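Local coordinates for DUF596 domain-containing protein (Neisseria meningitidis, PDB 2O5H) that is of unknown function but belongs to the DUF596 family of bacterial proteins and forms an alpha-beta structure with two chains in its assembly, at residues Gly111-Leu114 and Ala118-Tyr121; Trp38-Asp43 and Phe56-Glu61; Val24-Thr27 and Glu31-Leu34. One frame throughout, in Å; residues are numbered along the deposited sequence. Where two conformers were deposited one is given.

Contact 1: Gly111-Leu114 and Ala118-Tyr121; sequences GMWL and APAY
The closest polar approach between the segments is W113 O to A118 N, 3.0 Å, which brings the returning chain close to the last turn of the helix. One residue on, the carbonyl oxygen of L114 has two side chains beside it: Y121 brings CE1 to 3.5 Å of L114 O, and A118 places CB 3.8 Å from the same oxygen. The Y121 ring meets that oxygen obliquely, and the torsion that sets CG beside the backbone N (chi1 -64°) turns the ring back toward the helix. The segments thus form the exit from helix 110-116 into strand 121-125, an inner strand of the chain's antiparallel sheet; the backbone of Y121 pairs with that of Q71 in strand 68-72. Between helix and strand, P119 has helix-like phi/psi (-52°/-35°), flanked by A118 in a polyproline-like conformation and extended A120. The indole of W113 makes the closest apolar contact. Its CH2 approaches CD of P119 at 3.7 Å, the two side chains crossing at about a right angle, while CA of A118 lies over one face of the ring. W92 also meets this indole, and V91 of helix 81-91 packs against it. L114 points its CB away from 118-121, but its CD2 still comes to 4.4 Å from A118 CB. On the loop side, R72 NH1 hydrogen-bonds to P119 O and more weakly to A118 O.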
# COMPACT_ATOMS: atom_id res chain seq x y z
N GLY A 111 4.14 -4.39 -6.93
CA GLY A 111 3.01 -3.59 -6.44
C GLY A 111 1.80 -3.64 -7.38
O GLY A 111 0.65 -3.86 -6.94
N MSE A 112 2.04 -3.43 -8.67
CA MSE A 112 0.96 -3.45 -9.66
C MSE A 112 0.33 -4.83 -9.78
O MSE A 112 -0.89 -4.95 -9.87
CB MSE A 112 1.49 -3.03 -11.02
CG MSE A 112 1.87 -1.57 -11.02
SE MSE A 112 2.66 -0.98 -12.71
CE MSE A 112 3.71 0.50 -12.02
N TRP A 113 1.18 -5.87 -9.81
CA TRP A 113 0.70 -7.27 -9.82
C TRP A 113 -0.24 -7.58 -8.64
O TRP A 113 -1.33 -8.19 -8.79
CB TRP A 113 1.93 -8.21 -9.85
CG TRP A 113 1.60 -9.68 -9.99
CD1 TRP A 113 1.42 -10.37 -11.14
CD2 TRP A 113 1.42 -10.62 -8.92
NE1 TRP A 113 1.11 -11.69 -10.85
CE2 TRP A 113 1.11 -11.86 -9.49
CE3 TRP A 113 1.52 -10.53 -7.52
CZ2 TRP A 113 0.91 -13.03 -8.72
CZ3 TRP A 113 1.27 -11.65 -6.75
CH2 TRP A 113 0.99 -12.91 -7.37
N LEU A 114 0.16 -7.13 -7.46
CA LEU A 114 -0.65 -7.28 -6.25
C LEU A 114 -1.95 -6.46 -6.29
O LEU A 114 -2.90 -6.78 -5.59
CB LEU A 114 0.18 -6.96 -5.02
CG LEU A 114 1.22 -8.03 -4.57
CD1 LEU A 114 2.10 -7.44 -3.46
CD2 LEU A 114 0.50 -9.35 -4.10
N ALA A 118 -3.29 -10.42 -8.60
CA ALA A 118 -3.16 -11.32 -7.44
C ALA A 118 -4.21 -12.44 -7.46
O ALA A 118 -5.32 -12.23 -8.00
CB ALA A 118 -3.27 -10.50 -6.12
N PRO A 119 -3.86 -13.64 -6.95
CA PRO A 119 -4.86 -14.72 -6.75
C PRO A 119 -6.11 -14.30 -5.96
O PRO A 119 -7.25 -14.76 -6.25
CB PRO A 119 -4.08 -15.79 -5.96
CG PRO A 119 -2.67 -15.54 -6.27
CD PRO A 119 -2.48 -14.09 -6.63
N ALA A 120 -5.90 -13.41 -4.98
CA ALA A 120 -6.94 -12.91 -4.12
C ALA A 120 -6.54 -11.57 -3.48
O ALA A 120 -5.38 -11.11 -3.62
CB ALA A 120 -7.29 -13.95 -3.07
N TYR A 121 -7.50 -10.95 -2.78
CA TYR A 121 -7.40 -9.54 -2.33
C TYR A 121 -7.79 -9.39 -0.88
O TYR A 121 -8.59 -10.17 -0.34
CB TYR A 121 -8.25 -8.60 -3.22
CG TYR A 121 -7.74 -8.59 -4.64
CD1 TYR A 121 -6.65 -7.75 -5.03
CD2 TYR A 121 -8.29 -9.45 -5.59
CE1 TYR A 121 -6.15 -7.80 -6.34
CE2 TYR A 121 -7.81 -9.50 -6.87
CZ TYR A 121 -6.75 -8.67 -7.26
OH TYR A 121 -6.32 -8.73 -8.58

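Contact 2: Trp38-Asp43 and Phe56-Glu61; sequences WSTIKD and FILFKE
The indole of W38 carries CD1 of I41 over one face, 3.8 Å above the ring plane and displaced toward the rim, while the other branch of I41 reaches across to L58. This division of labour follows from chi1 (57°): CG1 sits between the backbone N and the carbonyl carbon and takes CD1 back to its own helix, leaving CG2 to face the partner. There CG2 of I41 meets CD2 of L58 at 3.9 Å, the two side chains crossing obliquely. L58 extends its CG anti to the backbone N (chi1 173°), and the same CD2 lies 4.3 Å from CG2 of T40, so one methyl spans two consecutive residues of the opposing helix. The hydroxyl of T40 is turned to its own backbone, where OG1 hydrogen-bonds to C36 O. The backbones stay well apart, I41 CA and L58 CA being separated by 8.5 Å, and the direct interface is small, 92 Å² summed over both sides. Y16 of helix 3-16 packs on both I41 and L58, and V24 of helix 20-30 adds to L58. The arrangement is that of buried aliphatic packing between two helices consecutive in the chain, 34-41 and 48-64, within the helical part of this alpha-beta fold.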
# COMPACT_ATOMS: atom_id res chain seq x y z
N TRP A 38 3.49 -5.16 0.56
CA TRP A 38 4.77 -5.19 -0.16
C TRP A 38 5.55 -3.89 0.11
O TRP A 38 6.72 -3.93 0.47
CB TRP A 38 4.55 -5.38 -1.67
CG TRP A 38 5.85 -5.31 -2.44
CD1 TRP A 38 6.35 -4.23 -3.18
CD2 TRP A 38 6.83 -6.34 -2.51
NE1 TRP A 38 7.58 -4.56 -3.70
CE2 TRP A 38 7.91 -5.84 -3.29
CE3 TRP A 38 6.92 -7.64 -1.98
CZ2 TRP A 38 9.07 -6.60 -3.54
CZ3 TRP A 38 8.05 -8.40 -2.28
CH2 TRP A 38 9.11 -7.88 -3.03
N SER A 39 4.90 -2.74 -0.05
CA SER A 39 5.54 -1.45 0.25
C SER A 39 6.07 -1.36 1.71
O SER A 39 7.14 -0.81 1.96
CB SER A 39 4.59 -0.31 -0.07
OG SER A 39 4.29 -0.33 -1.46
N THR A 40 5.31 -1.93 2.65
CA THR A 40 5.69 -1.98 4.06
C THR A 40 7.03 -2.69 4.31
O THR A 40 7.83 -2.28 5.19
CB THR A 40 4.55 -2.68 4.90
OG1 THR A 40 3.32 -1.94 4.78
CG2 THR A 40 4.92 -2.78 6.38
N ILE A 41 7.29 -3.75 3.53
CA ILE A 41 8.53 -4.53 3.73
C ILE A 41 9.68 -4.04 2.82
O ILE A 41 10.83 -4.48 2.97
CB ILE A 41 8.30 -6.10 3.67
CG1 ILE A 41 7.66 -6.59 2.34
CG2 ILE A 41 7.46 -6.58 4.85
CD1 ILE A 41 8.65 -6.56 1.18
N LYS A 42 9.38 -3.11 1.93
CA LYS A 42 10.39 -2.69 0.94
C LYS A 42 11.72 -2.24 1.55
O LYS A 42 12.79 -2.51 1.01
CB LYS A 42 9.84 -1.54 0.11
CG LYS A 42 9.28 -1.98 -1.20
CD LYS A 42 10.42 -2.22 -2.21
CE LYS A 42 10.26 -1.30 -3.44
NZ LYS A 42 11.49 -1.38 -4.31
N ASP A 43 11.64 -1.54 2.68
CA ASP A 43 12.83 -0.97 3.30
C ASP A 43 13.67 -2.02 4.00
O ASP A 43 14.79 -1.73 4.40
CB ASP A 43 12.46 0.15 4.27
CG ASP A 43 11.74 -0.37 5.51
OD1 ASP A 43 10.61 -0.86 5.39
OD2 ASP A 43 12.32 -0.29 6.61
N PHE A 56 5.95 -12.72 2.72
CA PHE A 56 5.20 -13.92 3.08
C PHE A 56 5.14 -14.16 4.58
O PHE A 56 4.17 -14.72 5.07
CB PHE A 56 5.71 -15.16 2.31
CG PHE A 56 5.22 -15.19 0.89
CD1 PHE A 56 3.83 -15.27 0.63
CD2 PHE A 56 6.09 -15.06 -0.18
CE1 PHE A 56 3.36 -15.26 -0.67
CE2 PHE A 56 5.59 -15.06 -1.53
CZ PHE A 56 4.24 -15.17 -1.76
N ILE A 57 6.16 -13.73 5.33
CA ILE A 57 6.09 -13.89 6.79
C ILE A 57 4.99 -12.97 7.34
O ILE A 57 4.20 -13.36 8.20
CB ILE A 57 7.43 -13.56 7.50
CG1 ILE A 57 8.50 -14.58 7.10
CG2 ILE A 57 7.26 -13.52 9.07
CD1 ILE A 57 9.90 -14.06 7.32
N LEU A 58 4.92 -11.75 6.82
CA LEU A 58 3.98 -10.77 7.31
C LEU A 58 2.56 -11.21 6.92
O LEU A 58 1.65 -11.23 7.74
CB LEU A 58 4.29 -9.38 6.74
CG LEU A 58 3.31 -8.20 7.02
CD1 LEU A 58 3.15 -7.94 8.55
CD2 LEU A 58 3.84 -6.97 6.29
N PHE A 59 2.41 -11.52 5.64
CA PHE A 59 1.18 -12.05 5.04
C PHE A 59 0.64 -13.22 5.88
O PHE A 59 -0.52 -13.21 6.30
CB PHE A 59 1.58 -12.47 3.63
CG PHE A 59 0.55 -13.16 2.81
CD1 PHE A 59 -0.39 -12.43 2.08
CD2 PHE A 59 0.62 -14.55 2.63
CE1 PHE A 59 -1.30 -13.09 1.22
CE2 PHE A 59 -0.28 -15.23 1.78
CZ PHE A 59 -1.23 -14.49 1.07
N LYS A 60 1.48 -14.23 6.12
CA LYS A 60 1.03 -15.38 6.88
C LYS A 60 0.69 -15.03 8.32
O LYS A 60 -0.26 -15.56 8.88
CB LYS A 60 2.06 -16.53 6.89
CG LYS A 60 2.21 -17.22 5.54
CD LYS A 60 2.59 -18.67 5.68
CE LYS A 60 3.90 -18.89 6.45
NZ LYS A 60 5.07 -18.20 5.84
N GLU A 61 1.44 -14.12 8.94
CA GLU A 61 1.10 -13.80 10.34
C GLU A 61 -0.26 -13.07 10.47
O GLU A 61 -1.04 -13.32 11.41
CB GLU A 61 2.22 -12.99 10.98
CG GLU A 61 2.07 -12.76 12.46
CD GLU A 61 2.27 -14.04 13.28
OE1 GLU A 61 2.55 -15.13 12.72
OE2 GLU A 61 2.15 -13.94 14.52

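Contact 3: Val24-Thr27 and Glu31-Leu34; sequences VEFT and ELPL
At E31 the backbone leaves helix 20-30 with a positive phi (49°), and the C-terminal end of the helix is closed by a Schellman motif, the chain bonding back into the last turn. Its 6→1 bond runs from L32 N to T27 O, a weak hydrogen bond of 3.5 Å with an N-H...O angle of 159°; the CA atoms of these two residues are 5.5 Å apart. P33 follows at the N-cap position of helix 34-41, so the segments form the short connection between helices 20-30 and 34-41. Apolar contact between the two ends of the motif accompanies the bond: CG2 of T27 lies 4.3 Å from CD1 of L32. The same L32 methyl approaches the F26 ring obliquely, nearest to CE2. F26 reaches it because its CG is anti to the backbone N (chi1 174°), and the two side chains cross at about a right angle. F26 also stacks with Y30 of the second subunit, which places this connection at the dimer interface. Other polar atoms are engaged within the chain: T27 OG1 hydrogen-bonds to D23 O, and W124 of strand 121-125 donates NE1 to L32 O. The shortest approach between the side chains is F26 CE2 to L32 CD1, 3.3 Å, close for two carbons.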
# COMPACT_ATOMS: atom_id res chain seq x y z
N VAL A 24 3.08 -5.64 11.49
CA VAL A 24 1.73 -6.08 11.83
C VAL A 24 0.87 -4.91 12.36
O VAL A 24 -0.22 -4.64 11.83
CB VAL A 24 1.72 -7.33 12.78
CG1 VAL A 24 0.33 -7.58 13.36
CG2 VAL A 24 2.20 -8.57 12.01
N GLU A 25 1.38 -4.22 13.38
CA GLU A 25 0.73 -3.05 13.96
C GLU A 25 0.33 -2.05 12.85
O GLU A 25 -0.85 -1.68 12.73
CB GLU A 25 1.63 -2.42 15.04
CG GLU A 25 1.70 -3.25 16.34
CD GLU A 25 2.91 -2.94 17.25
OE1 GLU A 25 3.51 -1.87 17.13
OE2 GLU A 25 3.27 -3.80 18.08
N PHE A 26 1.30 -1.69 12.02
CA PHE A 26 1.12 -0.69 10.95
C PHE A 26 0.01 -1.11 9.96
O PHE A 26 -0.90 -0.35 9.73
CB PHE A 26 2.44 -0.41 10.20
CG PHE A 26 2.28 0.50 8.97
CD1 PHE A 26 1.91 1.86 9.14
CD2 PHE A 26 2.52 0.01 7.68
CE1 PHE A 26 1.76 2.70 8.02
CE2 PHE A 26 2.39 0.86 6.55
CZ PHE A 26 2.00 2.21 6.73
N THR A 27 0.09 -2.33 9.43
CA THR A 27 -0.86 -2.79 8.39
C THR A 27 -2.30 -3.02 8.97
O THR A 27 -3.30 -2.75 8.29
CB THR A 27 -0.32 -4.07 7.71
OG1 THR A 27 -0.04 -5.02 8.73
CG2 THR A 27 1.00 -3.74 6.94
N GLU A 31 -5.46 -0.93 7.55
CA GLU A 31 -6.19 -1.92 6.74
C GLU A 31 -5.75 -1.83 5.28
O GLU A 31 -6.56 -1.66 4.37
CB GLU A 31 -7.72 -1.86 6.99
CG GLU A 31 -8.01 -2.05 8.48
CD GLU A 31 -9.48 -2.15 8.88
OE1 GLU A 31 -10.35 -1.52 8.23
OE2 GLU A 31 -9.74 -2.85 9.90
N LEU A 32 -4.44 -2.00 5.11
CA LEU A 32 -3.74 -1.81 3.83
C LEU A 32 -3.94 -3.00 2.87
O LEU A 32 -3.95 -4.14 3.32
CB LEU A 32 -2.23 -1.60 4.11
CG LEU A 32 -1.89 -0.26 4.81
CD1 LEU A 32 -0.37 -0.16 5.02
CD2 LEU A 32 -2.40 0.90 3.95
N PRO A 33 -4.14 -2.72 1.55
CA PRO A 33 -4.21 -3.77 0.49
C PRO A 33 -2.88 -4.50 0.38
O PRO A 33 -1.89 -4.02 0.91
CB PRO A 33 -4.51 -2.99 -0.79
CG PRO A 33 -4.05 -1.59 -0.47
CD PRO A 33 -4.33 -1.37 0.99
N LEU A 34 -2.87 -5.69 -0.23
CA LEU A 34 -1.63 -6.46 -0.30
C LEU A 34 -0.52 -5.70 -0.97
O LEU A 34 0.63 -5.87 -0.58
CB LEU A 34 -1.80 -7.79 -1.04
CG LEU A 34 -2.82 -8.75 -0.44
CD1 LEU A 34 -2.81 -10.03 -1.33
CD2 LEU A 34 -2.45 -9.11 0.99

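Contact 3 comes first along the chain, then contacts 2 and 1. Their centres lie about 9 Å (2 and 3), 13 Å (1 and 2) and 15 Å (1 and 3) apart. Helix 34-41 joins them: it starts at the connection of contact 3, supplies one side of contact 2, and receives L114 of contact 1, whose CD1 lies 3.7 Å from W38 CB. T40 bridges contacts 2 and 3, its OG1 being 3.4 Å from F26 CE2. Contact 1 leads into the sheet; the second subunit packs on residues of contacts 2 and 3 and on M112 of contact 1. C36 on helix 34-41 forms an interchain disulfide, so this helix serves helix packing and subunit linkage alike.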